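PDB 4BQN: capsular polysaccharide biosynthesis protein, which binds coenzyme A and probably acts as an acetyltransferase in the biosynthesis of the capsular polysaccharide of Burkholderia pseudomallei. Local coordinates for residues G119-L124 against S289-R294. The protein carries 1 engineered substitution. Numbering follows the deposited sequence.
Sequences GYVDAL and SAFFDR. With COA (coenzyme A), chain C.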
loop_
_atom_site.group_PDB
_atom_site.type_symbol
_atom_site.label_atom_id
_atom_site.label_comp_id
_atom_site.label_asym_id
_atom_site.label_seq_id
_atom_site.Cartn_x
_atom_site.Cartn_y
_atom_site.Cartn_z
ATOM N N GLY A 119 8.280 9.311 1.607
ATOM C CA GLY A 119 6.911 8.969 1.206
ATOM C C GLY A 119 5.904 8.752 2.335
ATOM O O GLY A 119 4.707 8.576 2.080
ATOM N N TYR A 120 6.380 8.711 3.579
ATOM C CA TYR A 120 5.531 8.423 4.739
ATOM C C TYR A 120 5.919 9.327 5.884
ATOM O O TYR A 120 7.088 9.738 5.996
ATOM C CB TYR A 120 5.674 6.964 5.190
ATOM C CG TYR A 120 5.426 5.993 4.078
ATOM C CD1 TYR A 120 4.137 5.567 3.774
ATOM C CD2 TYR A 120 6.481 5.542 3.281
ATOM C CE1 TYR A 120 3.911 4.690 2.719
ATOM C CE2 TYR A 120 6.257 4.675 2.224
ATOM C CZ TYR A 120 4.979 4.258 1.952
ATOM O OH TYR A 120 4.780 3.390 0.914
ATOM N N VAL A 121 4.936 9.649 6.715
ATOM C CA VAL A 121 5.153 10.411 7.928
ATOM C C VAL A 121 4.334 9.821 9.069
ATOM O O VAL A 121 3.395 9.046 8.849
ATOM C CB VAL A 121 4.770 11.900 7.751
ATOM C CG1 VAL A 121 5.654 12.581 6.703
ATOM C CG2 VAL A 121 3.298 12.054 7.394
ATOM N N ASP A 122 4.708 10.167 10.289
ATOM C CA ASP A 122 3.963 9.706 11.446
ATOM C C ASP A 122 2.906 10.755 11.783
ATOM O O ASP A 122 3.215 11.842 12.279
ATOM C CB ASP A 122 4.901 9.394 12.616
ATOM C CG ASP A 122 4.200 8.657 13.729
ATOM O OD1 ASP A 122 3.232 9.219 14.283
ATOM O OD2 ASP A 122 4.583 7.495 14.006
ATOM N N ALA A 123 1.659 10.439 11.452
ATOM C CA ALA A 123 0.539 11.327 11.690
ATOM C C ALA A 123 0.248 11.548 13.165
ATOM O O ALA A 123 -0.281 12.599 13.525
ATOM C CB ALA A 123 -0.703 10.822 10.978
ATOM N N LEU A 124 0.568 10.587 14.029
ATOM C CA LEU A 124 0.359 10.845 15.452
ATOM C C LEU A 124 1.304 11.943 15.923
ATOM O O LEU A 124 0.922 12.779 16.723
ATOM C CB LEU A 124 0.514 9.568 16.282
ATOM C CG LEU A 124 0.026 9.724 17.730
ATOM C CD1 LEU A 124 -1.459 10.062 17.804
ATOM C CD2 LEU A 124 0.319 8.456 18.503
ATOM N N SER A 289 -2.106 20.909 11.313
ATOM C CA SER A 289 -3.393 20.636 11.965
ATOM C C SER A 289 -4.460 20.123 10.977
ATOM O O SER A 289 -5.198 19.177 11.266
ATOM C CB SER A 289 -3.892 21.882 12.688
ATOM O OG SER A 289 -5.074 21.604 13.415
ATOM N N ALA A 290 -4.538 20.739 9.802
ATOM C CA ALA A 290 -5.484 20.272 8.788
ATOM C C ALA A 290 -5.184 18.827 8.389
ATOM O O ALA A 290 -6.087 18.010 8.213
ATOM C CB ALA A 290 -5.474 21.175 7.570
ATOM N N PHE A 291 -3.900 18.515 8.251
ATOM C CA PHE A 291 -3.469 17.155 7.922
ATOM C C PHE A 291 -3.891 16.179 9.023
ATOM O O PHE A 291 -4.504 15.132 8.753
ATOM C CB PHE A 291 -1.941 17.116 7.719
ATOM C CG PHE A 291 -1.367 15.728 7.669
ATOM C CD1 PHE A 291 -1.709 14.856 6.637
ATOM C CD2 PHE A 291 -0.460 15.295 8.628
ATOM C CE1 PHE A 291 -1.179 13.574 6.588
ATOM C CE2 PHE A 291 0.075 14.012 8.579
ATOM C CZ PHE A 291 -0.280 13.154 7.557
ATOM N N PHE A 292 -3.584 16.525 10.273
ATOM C CA PHE A 292 -3.919 15.631 11.363
ATOM C C PHE A 292 -5.429 15.424 11.440
ATOM O O PHE A 292 -5.886 14.291 11.636
ATOM C CB PHE A 292 -3.407 16.143 12.704
ATOM C CG PHE A 292 -3.744 15.226 13.841
ATOM C CD1 PHE A 292 -3.135 13.980 13.935
ATOM C CD2 PHE A 292 -4.693 15.584 14.790
ATOM C CE1 PHE A 292 -3.459 13.103 14.961
ATOM C CE2 PHE A 292 -5.016 14.717 15.824
ATOM C CZ PHE A 292 -4.389 13.475 15.916
ATOM N N ASP A 293 -6.203 16.493 11.279
ATOM C CA ASP A 293 -7.663 16.373 11.333
ATOM C C ASP A 293 -8.182 15.440 10.245
ATOM O O ASP A 293 -9.108 14.649 10.462
ATOM C CB ASP A 293 -8.334 17.744 11.179
ATOM C CG ASP A 293 -8.218 18.620 12.418
ATOM O OD1 ASP A 293 -7.760 18.149 13.485
ATOM O OD2 ASP A 293 -8.606 19.808 12.313
ATOM N N ARG A 294 -7.609 15.550 9.051
ATOM C CA ARG A 294 -8.021 14.704 7.941
ATOM C C ARG A 294 -7.731 13.229 8.222
ATOM O O ARG A 294 -8.580 12.369 7.987
ATOM C CB ARG A 294 -7.337 15.152 6.644
ATOM C CG ARG A 294 -7.837 14.438 5.394
ATOM C CD ARG A 294 -7.205 15.064 4.170
ATOM N NE ARG A 294 -7.743 14.568 2.905
ATOM C CZ ARG A 294 -7.245 13.539 2.233
ATOM N NH1 ARG A 294 -6.207 12.866 2.710
ATOM N NH2 ARG A 294 -7.792 13.181 1.082
HETATM N N1A COA C . -7.726 2.470 3.603
HETATM C C2A COA C . -7.481 3.787 3.819
HETATM N N3A COA C . -7.059 4.614 2.846
HETATM C C4A COA C . -6.903 4.138 1.590
HETATM C C5A COA C . -7.159 2.735 1.289
HETATM C C6A COA C . -7.595 1.890 2.393
HETATM N N6A COA C . -7.841 0.580 2.184
HETATM N N7A COA C . -6.918 2.531 -0.027
HETATM C C8A COA C . -6.545 3.731 -0.538
HETATM N N9A COA C . -6.512 4.672 0.433
HETATM C C1B COA C . -6.212 6.103 0.304
HETATM C C2B COA C . -5.163 6.463 -0.733
HETATM O O2B COA C . -3.854 6.386 -0.167
HETATM C C3B COA C . -5.599 7.881 -1.065
HETATM O O3B COA C . -5.161 8.718 0.022
HETATM P P3B COA C . -5.174 10.323 -0.066
HETATM O O7A COA C . -4.475 10.743 1.203
HETATM O O8A COA C . -4.387 10.637 -1.310
HETATM O O9A COA C . -6.625 10.735 -0.141
HETATM C C4B COA C . -7.124 7.793 -1.021
HETATM O O4B COA C . -7.428 6.682 -0.176
HETATM C C5B COA C . -7.781 7.603 -2.389
HETATM O O5B COA C . -7.203 6.444 -2.976
HETATM P P1A COA C . -8.082 5.328 -3.686
HETATM O O1A COA C . -7.139 4.213 -4.028
HETATM O O2A COA C . -9.286 4.988 -2.860
HETATM O O3A COA C . -8.657 5.989 -5.023
HETATM P P2A COA C . -8.014 6.682 -6.329
HETATM O O4A COA C . -8.428 8.131 -6.314
HETATM O O5A COA C . -8.462 5.835 -7.488
HETATM O O6A COA C . -6.432 6.613 -6.162
HETATM C CBP COA C . -4.177 5.808 -6.038
HETATM C CCP COA C . -5.595 5.491 -6.508
HETATM C CDP COA C . -3.241 4.651 -6.369
HETATM C CEP COA C . -3.682 7.013 -6.819
HETATM C CAP COA C . -4.232 6.084 -4.512
HETATM O OAP COA C . -4.504 4.871 -3.808
HETATM C C9P COA C . -3.025 6.746 -3.866
HETATM O O9P COA C . -2.902 7.964 -3.888
HETATM N N8P COA C . -2.143 5.971 -3.225
HETATM C C7P COA C . -0.993 6.522 -2.521
HETATM C C6P COA C . 0.141 6.996 -3.413
HETATM C C5P COA C . 0.650 5.816 -4.196
HETATM O O5P COA C . 0.188 5.535 -5.291
HETATM N N4P COA C . 1.613 5.128 -3.612
HETATM C C3P COA C . 2.196 3.972 -4.234
HETATM C C2P COA C . 2.055 2.778 -3.319
HETATM S S1P COA C . 2.206 1.334 -4.295
#
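Val-121 and Ala-123 meet Phe-291 in a buried, largely apolar contact of a strand-to-helix junction, where strand 121-122 runs into helix 123-130, with helix 285-296. All five touching residues are buried, and about 201 Å² is buried between the segments. Two carbon contacts on one ring show the apolar part: Val-121 CG2 lies 3.7 Å from Phe-291 CZ, and Ala-123 CB lies 4.1 Å from Phe-291 CE2. With its CG anti to the backbone N (chi1 168°), Phe-291 reaches out from the helix, and CE2 and CZ serve both residues; Phe-280 of helix 269-281 also touches Val-121 and Phe-291. Phe-292 meets the backbone instead: Ala-123 O approaches the ring edge near its plane, 3.2 Å from Phe-292 CD1. Asp-122, the N-cap residue, turns away and accepts a hydrogen bond from Ile-125 N through OD1, while OD2 is hydrogen-bonded to Tyr-242 OH and Thr-106 OG1. Further along the same helix, Arg-294 grips the 3'-phosphate of coenzyme A, NH1 to O7A at 3.1 Å and NH2 to O9A at 3.0 Å, the latter nearly straight at 170°. The chemistry implies aliphatic packing on Phe-291, probably a weak electrostatic attraction between Phe-292 ring hydrogens and the carbonyl oxygen, and an extended arginine meeting the cofactor's charge.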